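Local coordinates for L-lysine 6-oxidase (Marinomonas mediterranea, PDB 3WEU), which oxidises the epsilon-amino group of free L-lysine with a cysteine tryptophylquinone cofactor, releasing the hydrogen peroxide that gives the enzyme its antibacterial activity, at residues Y291-F295 and D296-L300; A334-A337 and N338-Y342; F411-G414 and Q415-E418. One frame throughout, in Å; residues are numbered along the deposited sequence.

Overall arrangement
The three contacts lie on three neighbouring helices on one side of the chain, well away from its centre. They follow one another in sequence: contact 1 starts helix 295-308, contact 2 starts helix 336-344, and contact 3 covers the last turns of helix 407-418. Contact 3 touches both others. Its centre is about 8 Å from that of contact 1 and about 11 Å from that of contact 2. The centres of contacts 1 and 2 are about 16 Å apart, and these two contacts do not touch. Q415 bonds to Y291 O. K336 makes a salt bridge with E418, and one conformer of R339 reaches W416 O. Helix 407-418 thus ties the two earlier helix starts together.

Contact 1: residues Y291-F295 and D296-L300; sequences YVANF and DRDIL
N294 caps the helix that F295 begins, and its side chain accepts a hydrogen bond from the backbone of R297. The distance from N294 OD1 to R297 N is 2.8 Å. The N-H points to the oxygen at 151°, with the donor tilted out of the carbonyl plane. N294 CG is anti to its own backbone N (chi1 174°), which carries OD1 to the N-H of R297. The other end of the amide, ND2, bonds to G424 O and T422 OG1.

The bond is answered from the helix. D298 OD2 accepts from N294 N at 2.8 Å, and the N-H comes in well out of the carboxylate plane. This reciprocal pair resembles a capping box, but the returning side chain sits four residues on instead of three. It joins the short strand 293-294, which pairs in parallel with strand 421-422, to helix 295-308.

R297 braces the same carboxylate. Its guanidinium forms a side-on salt bridge with D298, with NE to D298 OD1 at 3.0 Å and NH2 to D298 OD2 at 3.1 Å. D298 OD2 therefore takes two donors, and OD1 also bonds to Y429 OH, which should keep the carboxylate from rotating. The R297 chain bends at chi3 (65°), bringing its flat end back alongside N294, whose CB covers one face. Y291 OH lies 2.9 Å from R297 NH2. R297 NH1 bonds to D427 O, and Y429 makes a cation-pi contact with the group.

F295 has two roles. Its carbonyl oxygen accepts from both I299 N and L300 N, so the helix opens with a pi turn, the carbonyl reaching five residues on. Its ring crosses the I299 side chain at about a right angle, with L300 N over one face. CE1 meets I299 CG2 at 3.7 Å and CE2 meets L300 CB at 3.8 Å.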
ATOM      1  N   TYR A 291     -48.379 -10.923  34.546  1.00 21.30           N
ATOM      2  CA  TYR A 291     -48.641 -11.143  33.137  1.00 20.04           C
ATOM      3  C   TYR A 291     -48.384 -12.575  32.788  1.00 19.72           C
ATOM      4  O   TYR A 291     -47.318 -13.116  33.096  1.00 19.92           O
ATOM      5  CB  TYR A 291     -47.755 -10.246  32.245  1.00 19.21           C
ATOM      6  CG  TYR A 291     -48.042 -10.419  30.748  1.00 20.11           C
ATOM      7  CD1 TYR A 291     -49.061  -9.719  30.151  1.00 20.56           C
ATOM      8  CD2 TYR A 291     -47.273 -11.306  29.916  1.00 20.85           C
ATOM      9  CE1 TYR A 291     -49.353  -9.865  28.797  1.00 21.52           C
ATOM     10  CE2 TYR A 291     -47.579 -11.457  28.554  1.00 20.92           C
ATOM     11  CZ  TYR A 291     -48.601 -10.704  28.002  1.00 22.01           C
ATOM     12  OH  TYR A 291     -48.982 -10.788  26.682  1.00 20.97           O
ATOM     13  N   VAL A 292     -49.339 -13.217  32.178  1.00 18.13           N
ATOM     14  CA  VAL A 292     -49.185 -14.635  31.839  1.00 19.14           C
ATOM     15  C   VAL A 292     -48.742 -14.796  30.379  1.00 21.18           C
ATOM     16  O   VAL A 292     -49.449 -14.390  29.445  1.00 18.94           O
ATOM     17  CB  VAL A 292     -50.546 -15.391  32.107  1.00 21.44           C
ATOM     18  CG1 VAL A 292     -50.472 -16.836  31.663  1.00 25.67           C
ATOM     19  CG2 VAL A 292     -50.921 -15.327  33.595  1.00 21.51           C
ATOM     20  N   ALA A 293     -47.535 -15.326  30.140  1.00 20.25           N
ATOM     21  CA  ALA A 293     -47.012 -15.438  28.787  1.00 19.59           C
ATOM     22  C   ALA A 293     -47.708 -16.582  28.096  1.00 20.72           C
ATOM     23  O   ALA A 293     -48.438 -17.384  28.721  1.00 20.65           O
ATOM     24  CB  ALA A 293     -45.485 -15.684  28.844  1.00 20.11           C
ATOM     25  N   ASN A 294     -47.451 -16.738  26.828  1.00 18.26           N
ATOM     26  CA  ASN A 294     -48.003 -17.842  26.092  1.00 17.53           C
ATOM     27  C   ASN A 294     -46.793 -18.610  25.502  1.00 20.70           C
ATOM     28  O   ASN A 294     -45.955 -18.011  24.822  1.00 17.53           O
ATOM     29  CB  ASN A 294     -48.888 -17.360  24.947  1.00 17.58           C
ATOM     30  CG  ASN A 294     -49.367 -18.514  24.050  1.00 20.09           C
ATOM     31  OD1 ASN A 294     -48.944 -18.661  22.888  1.00 15.42           O
ATOM     32  ND2 ASN A 294     -50.273 -19.341  24.596  1.00 22.54           N
ATOM     33  N   PHE A 295     -46.775 -19.942  25.657  1.00 18.97           N
ATOM     34  CA  PHE A 295     -45.631 -20.678  25.165  1.00 20.35           C
ATOM     35  C   PHE A 295     -45.419 -20.513  23.669  1.00 18.81           C
ATOM     36  O   PHE A 295     -44.313 -20.164  23.210  1.00 18.90           O
ATOM     37  CB  PHE A 295     -45.717 -22.143  25.491  1.00 20.64           C
ATOM     38  CG  PHE A 295     -44.476 -22.895  25.045  1.00 20.96           C
ATOM     39  CD1 PHE A 295     -43.311 -22.827  25.775  1.00 21.52           C
ATOM     40  CD2 PHE A 295     -44.484 -23.602  23.837  1.00 19.36           C
ATOM     41  CE1 PHE A 295     -42.180 -23.467  25.351  1.00 20.85           C
ATOM     42  CE2 PHE A 295     -43.360 -24.287  23.424  1.00 19.38           C
ATOM     43  CZ  PHE A 295     -42.208 -24.206  24.174  1.00 19.71           C
ATOM     44  N   ASP A 296     -46.424 -20.825  22.891  1.00 17.32           N
ATOM     45  CA  ASP A 296     -46.282 -20.793  21.472  1.00 20.43           C
ATOM     46  C   ASP A 296     -45.928 -19.405  20.912  1.00 18.63           C
ATOM     47  O   ASP A 296     -45.140 -19.314  19.979  1.00 19.70           O
ATOM     48  CB  ASP A 296     -47.512 -21.329  20.703  1.00 23.62           C
ATOM     49  CG  ASP A 296     -47.730 -22.862  20.827  1.00 29.08           C
ATOM     50  OD1 ASP A 296     -46.819 -23.614  21.064  1.00 32.33           O
ATOM     51  OD2 ASP A 296     -48.893 -23.298  20.726  1.00 37.77           O
ATOM     52  N   ARG A 297     -46.537 -18.356  21.409  1.00 17.86           N
ATOM     53  CA  ARG A 297     -46.338 -17.015  20.882  1.00 18.62           C
ATOM     54  C   ARG A 297     -45.015 -16.420  21.379  1.00 17.68           C
ATOM     55  O   ARG A 297     -44.326 -15.757  20.635  1.00 17.40           O
ATOM     56  CB  ARG A 297     -47.477 -16.084  21.363  1.00 20.39           C
ATOM     57  CG  ARG A 297     -47.476 -14.637  20.875  1.00 23.03           C
ATOM     58  CD  ARG A 297     -48.625 -13.751  21.500  1.00 25.72           C
ATOM     59  NE  ARG A 297     -48.378 -13.654  22.911  1.00 29.09           N
ATOM     60  CZ  ARG A 297     -49.251 -13.287  23.841  1.00 33.57           C
ATOM     61  NH1 ARG A 297     -50.496 -12.950  23.514  1.00 30.18           N
ATOM     62  NH2 ARG A 297     -48.871 -13.273  25.126  1.00 35.31           N
ATOM     63  N   ASP A 298     -44.680 -16.624  22.639  1.00 18.23           N
ATOM     64  CA  ASP A 298     -43.619 -15.850  23.274  1.00 18.65           C
ATOM     65  C   ASP A 298     -42.315 -16.616  23.445  1.00 19.19           C
ATOM     66  O   ASP A 298     -41.224 -16.025  23.466  1.00 21.68           O
ATOM     67  CB  ASP A 298     -44.044 -15.350  24.648  1.00 17.66           C
ATOM     68  CG  ASP A 298     -45.308 -14.474  24.632  1.00 18.80           C
ATOM     69  OD1 ASP A 298     -45.525 -13.701  23.685  1.00 19.57           O
ATOM     70  OD2 ASP A 298     -46.097 -14.615  25.638  1.00 17.79           O
ATOM     71  N   ILE A 299     -42.387 -17.915  23.613  1.00 17.46           N
ATOM     72  CA  ILE A 299     -41.220 -18.654  24.031  1.00 16.87           C
ATOM     73  C   ILE A 299     -40.682 -19.525  22.911  1.00 17.33           C
ATOM     74  O   ILE A 299     -39.469 -19.492  22.567  1.00 16.95           O
ATOM     75  CB  ILE A 299     -41.555 -19.525  25.208  1.00 16.92           C
ATOM     76  CG1 ILE A 299     -42.247 -18.703  26.318  1.00 17.47           C
ATOM     77  CG2 ILE A 299     -40.328 -20.286  25.725  1.00 17.37           C
ATOM     78  CD1 ILE A 299     -41.455 -17.538  26.821  1.00 20.92           C
ATOM     79  N   LEU A 300     -41.572 -20.294  22.324  1.00 15.99           N
ATOM     80  CA  LEU A 300     -41.215 -21.165  21.230  1.00 17.41           C
ATOM     81  C   LEU A 300     -40.415 -20.514  20.111  1.00 16.25           C
ATOM     82  O   LEU A 300     -39.525 -21.144  19.629  1.00 17.02           O
ATOM     83  CB  LEU A 300     -42.425 -21.885  20.668  1.00 17.82           C
ATOM     84  CG  LEU A 300     -42.278 -22.801  19.460  1.00 18.58           C
ATOM     85  CD1 LEU A 300     -41.407 -23.995  19.873  1.00 19.66           C
ATOM     86  CD2 LEU A 300     -43.695 -23.236  19.006  1.00 21.98           C
TER

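Contact 2: residues A334-A337 and N338-Y342; sequences ANKA and NRMKY
This is a local contact within the first turns of helix 336-344, where N335 and K336 meet side chains three and four residues ahead. Two asparagines tie this turn together. N338 ND2 donates to N335 OD1 at 3.0 Å. The bond is nearly straight, at 169°, and lies in the amide plane of N338. The two amides themselves are steeply crossed, their planes 77° apart. N335 ND2 bonds to D330 O in the preceding loop, so both ends of this amide are engaged.

A water closes the same turn. It donates to A334 O and accepts from N338 N at 2.8 Å, so it supplies an acceptor to an early helix N-H. The regular helical bonds follow, with R339 N to N335 O, M340 N to K336 O and K341 N to A337 O.

R339 folds back toward the start of the helix. Its chain bends at chi3 (-91°) and lays the guanidinium across the backbone of K336, with K336 CA over one face. In this one of two deposited conformers, NH1 bonds to W416 O and NH2 to S332 O just upstream. NH1 also lies too close to A417 O, so its exact position is doubtful. K336 runs out extended beside M340 toward a salt bridge with E418. Along that pair, K336 CG lies 3.9 Å from M340 CG.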
ATOM      1  N   ALA A 334     -43.464 -29.164  39.748  1.00 19.38           N
ATOM      2  CA  ALA A 334     -42.449 -30.190  39.670  1.00 21.58           C
ATOM      3  C   ALA A 334     -41.383 -29.853  38.590  1.00 19.58           C
ATOM      4  O   ALA A 334     -40.286 -30.374  38.635  1.00 20.02           O
ATOM      5  CB  ALA A 334     -43.084 -31.520  39.278  1.00 23.47           C
ATOM      6  N   ASN A 335     -41.794 -29.118  37.571  1.00 20.67           N
ATOM      7  CA  ASN A 335     -40.846 -28.776  36.459  1.00 19.14           C
ATOM      8  C   ASN A 335     -40.230 -27.416  36.616  1.00 19.28           C
ATOM      9  O   ASN A 335     -39.447 -26.997  35.758  1.00 18.43           O
ATOM     10  CB  ASN A 335     -41.605 -28.830  35.140  1.00 18.87           C
ATOM     11  CG  ASN A 335     -40.695 -28.933  33.932  1.00 20.03           C
ATOM     12  OD1 ASN A 335     -39.682 -29.645  33.941  1.00 22.21           O
ATOM     13  ND2 ASN A 335     -41.067 -28.243  32.884  1.00 20.78           N
ATOM     14  N   LYS A 336     -40.580 -26.690  37.672  1.00 18.84           N
ATOM     15  CA  LYS A 336     -40.088 -25.331  37.843  1.00 19.48           C
ATOM     16  C   LYS A 336     -38.551 -25.222  37.980  1.00 19.73           C
ATOM     17  O   LYS A 336     -37.956 -24.324  37.395  1.00 17.76           O
ATOM     18  CB  LYS A 336     -40.763 -24.635  39.000  1.00 20.87           C
ATOM     19  CG  LYS A 336     -40.363 -23.190  39.214  1.00 19.84           C
ATOM     20  CD  LYS A 336     -41.235 -22.415  40.224  1.00 24.67           C
ATOM     21  CE  LYS A 336     -40.630 -21.064  40.485  1.00 25.15           C
ATOM     22  NZ  LYS A 336     -41.364 -20.346  41.561  1.00 28.61           N
ATOM     23  N   ALA A 337     -37.930 -26.067  38.768  1.00 18.26           N
ATOM     24  CA  ALA A 337     -36.480 -25.977  38.940  1.00 20.09           C
ATOM     25  C   ALA A 337     -35.792 -26.122  37.566  1.00 17.67           C
ATOM     26  O   ALA A 337     -34.847 -25.383  37.317  1.00 15.45           O
ATOM     27  CB  ALA A 337     -35.940 -27.014  39.926  1.00 22.66           C
ATOM     28  N   ASN A 338     -36.316 -26.996  36.692  1.00 17.24           N
ATOM     29  CA  ASN A 338     -35.833 -27.095  35.328  1.00 17.29           C
ATOM     30  C   ASN A 338     -36.001 -25.830  34.501  1.00 18.16           C
ATOM     31  O   ASN A 338     -35.043 -25.369  33.832  1.00 15.42           O
ATOM     32  CB  ASN A 338     -36.550 -28.211  34.587  1.00 18.25           C
ATOM     33  CG  ASN A 338     -36.137 -29.580  35.036  1.00 20.87           C
ATOM     34  OD1 ASN A 338     -35.043 -29.786  35.505  1.00 20.13           O
ATOM     35  ND2 ASN A 338     -37.006 -30.541  34.828  1.00 21.37           N
ATOM     36  N   ARG A 339     -37.192 -25.226  34.541  0.50 18.16           N
ATOM     37  CA  ARG A 339     -37.418 -24.002  33.754  0.50 19.60           C
ATOM     38  C   ARG A 339     -36.552 -22.852  34.263  0.50 19.13           C
ATOM     39  O   ARG A 339     -36.023 -22.057  33.465  0.50 16.79           O
ATOM     40  CB  ARG A 339     -38.887 -23.593  33.742  0.50 22.11           C
ATOM     41  CG  ARG A 339     -39.790 -24.591  33.034  0.50 24.59           C
ATOM     42  CD  ARG A 339     -41.214 -24.062  32.978  0.50 26.18           C
ATOM     43  NE  ARG A 339     -41.911 -24.534  34.147  0.50 32.44           N
ATOM     44  CZ  ARG A 339     -42.222 -23.795  35.189  0.50 32.55           C
ATOM     45  NH1 ARG A 339     -41.946 -22.523  35.204  0.50 36.40           N
ATOM     46  NH2 ARG A 339     -42.818 -24.345  36.208  0.50 35.50           N
ATOM     47  N   MET A 340     -36.406 -22.772  35.591  1.00 17.10           N
ATOM     48  CA  MET A 340     -35.621 -21.714  36.194  1.00 17.15           C
ATOM     49  C   MET A 340     -34.106 -21.868  35.854  1.00 15.57           C
ATOM     50  O   MET A 340     -33.398 -20.868  35.661  1.00 14.41           O
ATOM     51  CB  MET A 340     -35.772 -21.740  37.695  1.00 19.40           C
ATOM     52  CG  MET A 340     -37.085 -21.273  38.222  1.00 24.39           C
ATOM     53  SD  MET A 340     -37.359 -19.527  37.967  1.00 29.29           S
ATOM     54  CE  MET A 340     -35.891 -18.853  38.543  1.00 28.79           C
ATOM     55  N   LYS A 341     -33.635 -23.102  35.832  1.00 16.62           N
ATOM     56  CA  LYS A 341     -32.252 -23.366  35.473  1.00 16.06           C
ATOM     57  C   LYS A 341     -32.029 -22.877  34.029  1.00 16.99           C
ATOM     58  O   LYS A 341     -31.040 -22.231  33.779  1.00 14.97           O
ATOM     59  CB  LYS A 341     -31.902 -24.793  35.576  1.00 19.06           C
ATOM     60  CG  LYS A 341     -30.387 -25.027  35.573  1.00 22.37           C
ATOM     61  CD  LYS A 341     -30.117 -26.514  35.651  1.00 30.88           C
ATOM     62  CE  LYS A 341     -28.976 -26.943  36.579  1.00 37.04           C
ATOM     63  NZ  LYS A 341     -27.959 -25.887  36.679  1.00 38.10           N
ATOM     64  N   TYR A 342     -32.944 -23.190  33.106  1.00 15.69           N
ATOM     65  CA  TYR A 342     -32.874 -22.792  31.694  1.00 14.73           C
ATOM     66  C   TYR A 342     -32.810 -21.258  31.609  1.00 14.85           C
ATOM     67  O   TYR A 342     -31.934 -20.679  31.000  1.00 13.40           O
ATOM     68  CB  TYR A 342     -34.126 -23.361  30.970  1.00 14.94           C
ATOM     69  CG  TYR A 342     -34.278 -23.107  29.500  1.00 13.49           C
ATOM     70  CD1 TYR A 342     -34.453 -21.826  28.990  1.00 13.70           C
ATOM     71  CD2 TYR A 342     -34.280 -24.175  28.592  1.00 12.43           C
ATOM     72  CE1 TYR A 342     -34.608 -21.598  27.606  1.00 12.83           C
ATOM     73  CE2 TYR A 342     -34.398 -23.939  27.226  1.00 11.71           C
ATOM     74  CZ  TYR A 342     -34.585 -22.662  26.741  1.00 11.92           C
ATOM     75  OH  TYR A 342     -34.689 -22.454  25.381  1.00 12.54           O
TER
HETATM   76  O   HOH W   1     -37.818 -29.100  37.876  1.00 20.24           O

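Contact 3: residues F411-G414 and Q415-E418; sequences FLLG and QWAE
F411 and Q415 meet one turn apart on helix 407-418, in the C-terminal domain of the L-lysine epsilon oxidase family. The Q415 side chain lies over one face of the F411 ring. Its CG makes a CH-pi contact, 3.9 Å from the ring centroid and 27° off the normal. The Q415 amide and the F411 ring are almost parallel, 13° apart, with Q415 CD 3.6 Å from F411 CZ. Chi1 (-66°) sends CG back toward F411, and the turn at chi2 sets the amide against the ring.

A water ties the OE1 side of the amide to the backbone. It donates to Q415 OE1 at 2.7 Å and to F411 O at 2.8 Å, while F411 O also accepts the helical bond from Q415 N. Outside the helix, Q415 NE2 donates to the carbonyls of Y291 and S289, and the F411 ring stacks on Y287.

L412, L413 and W416 pack on helix 295-308. W416 NE1 bonds to Y328 O, and Y342 meets the indole edge-to-face. The L413 side chain runs alongside that of W416. The indole edge also passes L413 O in its plane, and W416 CE3 touches L413 CD1 at 3.8 Å.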
ATOM      1  N   PHE A 411     -38.178 -10.747  29.807  1.00 16.01           N
ATOM      2  CA  PHE A 411     -39.286 -10.709  30.754  1.00 16.09           C
ATOM      3  C   PHE A 411     -40.238 -11.923  30.533  1.00 16.21           C
ATOM      4  O   PHE A 411     -40.622 -12.647  31.441  1.00 15.83           O
ATOM      5  CB  PHE A 411     -40.090  -9.423  30.603  1.00 17.06           C
ATOM      6  CG  PHE A 411     -41.372  -9.482  31.334  1.00 15.89           C
ATOM      7  CD1 PHE A 411     -41.353  -9.545  32.709  1.00 18.74           C
ATOM      8  CD2 PHE A 411     -42.553  -9.642  30.665  1.00 15.44           C
ATOM      9  CE1 PHE A 411     -42.527  -9.672  33.433  1.00 19.25           C
ATOM     10  CE2 PHE A 411     -43.727  -9.767  31.364  1.00 17.62           C
ATOM     11  CZ  PHE A 411     -43.725  -9.799  32.762  1.00 17.39           C
ATOM     12  N   LEU A 412     -40.597 -12.140  29.289  1.00 15.57           N
ATOM     13  CA  LEU A 412     -41.468 -13.229  28.956  1.00 15.40           C
ATOM     14  C   LEU A 412     -40.862 -14.583  29.240  1.00 14.53           C
ATOM     15  O   LEU A 412     -41.529 -15.491  29.759  1.00 16.51           O
ATOM     16  CB  LEU A 412     -41.953 -13.084  27.517  1.00 15.76           C
ATOM     17  CG  LEU A 412     -42.796 -11.877  27.139  1.00 16.70           C
ATOM     18  CD1 LEU A 412     -42.962 -11.652  25.650  1.00 17.68           C
ATOM     19  CD2 LEU A 412     -44.189 -12.022  27.711  1.00 19.66           C
ATOM     20  N   LEU A 413     -39.568 -14.732  28.995  1.00 15.31           N
ATOM     21  CA  LEU A 413     -38.881 -15.935  29.363  1.00 14.09           C
ATOM     22  C   LEU A 413     -38.905 -16.206  30.872  1.00 14.80           C
ATOM     23  O   LEU A 413     -39.139 -17.323  31.306  1.00 14.43           O
ATOM     24  CB  LEU A 413     -37.421 -15.972  28.771  1.00 14.43           C
ATOM     25  CG  LEU A 413     -36.761 -17.353  28.831  1.00 15.85           C
ATOM     26  CD1 LEU A 413     -37.415 -18.350  27.866  1.00 15.86           C
ATOM     27  CD2 LEU A 413     -35.271 -17.221  28.503  1.00 17.10           C
ATOM     28  N   GLY A 414     -38.774 -15.155  31.669  1.00 17.14           N
ATOM     29  CA  GLY A 414     -38.839 -15.235  33.124  1.00 16.10           C
ATOM     30  C   GLY A 414     -40.248 -15.608  33.606  1.00 17.43           C
ATOM     31  O   GLY A 414     -40.376 -16.304  34.612  1.00 17.50           O
ATOM     32  N   GLN A 415     -41.295 -15.143  32.914  1.00 16.79           N
ATOM     33  CA  GLN A 415     -42.638 -15.551  33.243  1.00 16.45           C
ATOM     34  C   GLN A 415     -42.810 -17.048  32.982  1.00 17.12           C
ATOM     35  O   GLN A 415     -43.390 -17.784  33.796  1.00 17.50           O
ATOM     36  CB  GLN A 415     -43.656 -14.735  32.458  1.00 16.70           C
ATOM     37  CG  GLN A 415     -43.717 -13.252  32.801  1.00 15.99           C
ATOM     38  CD  GLN A 415     -43.859 -13.010  34.278  1.00 18.73           C
ATOM     39  OE1 GLN A 415     -42.849 -12.907  35.019  1.00 15.67           O
ATOM     40  NE2 GLN A 415     -45.096 -12.899  34.738  1.00 19.25           N
ATOM     41  N   TRP A 416     -42.304 -17.522  31.865  1.00 14.79           N
ATOM     42  CA  TRP A 416     -42.249 -18.920  31.609  1.00 15.48           C
ATOM     43  C   TRP A 416     -41.552 -19.671  32.693  1.00 15.88           C
ATOM     44  O   TRP A 416     -42.105 -20.692  33.197  1.00 16.21           O
ATOM     45  CB  TRP A 416     -41.643 -19.212  30.209  1.00 15.84           C
ATOM     46  CG  TRP A 416     -41.316 -20.622  29.935  1.00 15.41           C
ATOM     47  CD1 TRP A 416     -42.155 -21.603  29.440  1.00 17.57           C
ATOM     48  CD2 TRP A 416     -40.029 -21.229  30.027  1.00 15.66           C
ATOM     49  NE1 TRP A 416     -41.478 -22.773  29.296  1.00 17.43           N
ATOM     50  CE2 TRP A 416     -40.173 -22.585  29.674  1.00 15.74           C
ATOM     51  CE3 TRP A 416     -38.793 -20.784  30.464  1.00 15.23           C
ATOM     52  CZ2 TRP A 416     -39.110 -23.450  29.653  1.00 16.06           C
ATOM     53  CZ3 TRP A 416     -37.729 -21.681  30.490  1.00 15.55           C
ATOM     54  CH2 TRP A 416     -37.886 -22.973  30.067  1.00 16.20           C
ATOM     55  N   ALA A 417     -40.382 -19.191  33.106  1.00 14.82           N
ATOM     56  CA  ALA A 417     -39.615 -19.872  34.137  1.00 15.95           C
ATOM     57  C   ALA A 417     -40.438 -19.970  35.465  1.00 16.36           C
ATOM     58  O   ALA A 417     -40.452 -21.029  36.151  1.00 16.74           O
ATOM     59  CB  ALA A 417     -38.357 -19.111  34.404  1.00 16.92           C
ATOM     60  N   GLU A 418     -41.087 -18.862  35.800  1.00 18.95           N
ATOM     61  CA  GLU A 418     -42.061 -18.843  36.929  1.00 21.96           C
ATOM     62  C   GLU A 418     -43.277 -19.730  36.827  1.00 23.39           C
ATOM     63  O   GLU A 418     -43.903 -19.953  37.846  1.00 21.52           O
ATOM     64  CB  GLU A 418     -42.525 -17.440  37.247  1.00 23.72           C
ATOM     65  CG  GLU A 418     -41.380 -16.546  37.682  1.00 28.24           C
ATOM     66  CD  GLU A 418     -40.862 -16.843  39.092  1.00 31.20           C
ATOM     67  OE1 GLU A 418     -41.415 -17.674  39.814  1.00 27.70           O
ATOM     68  OE2 GLU A 418     -39.888 -16.214  39.458  1.00 33.45           O
TER
HETATM   69  O   HOH W   2     -40.336 -12.380  34.231  1.00 16.62           O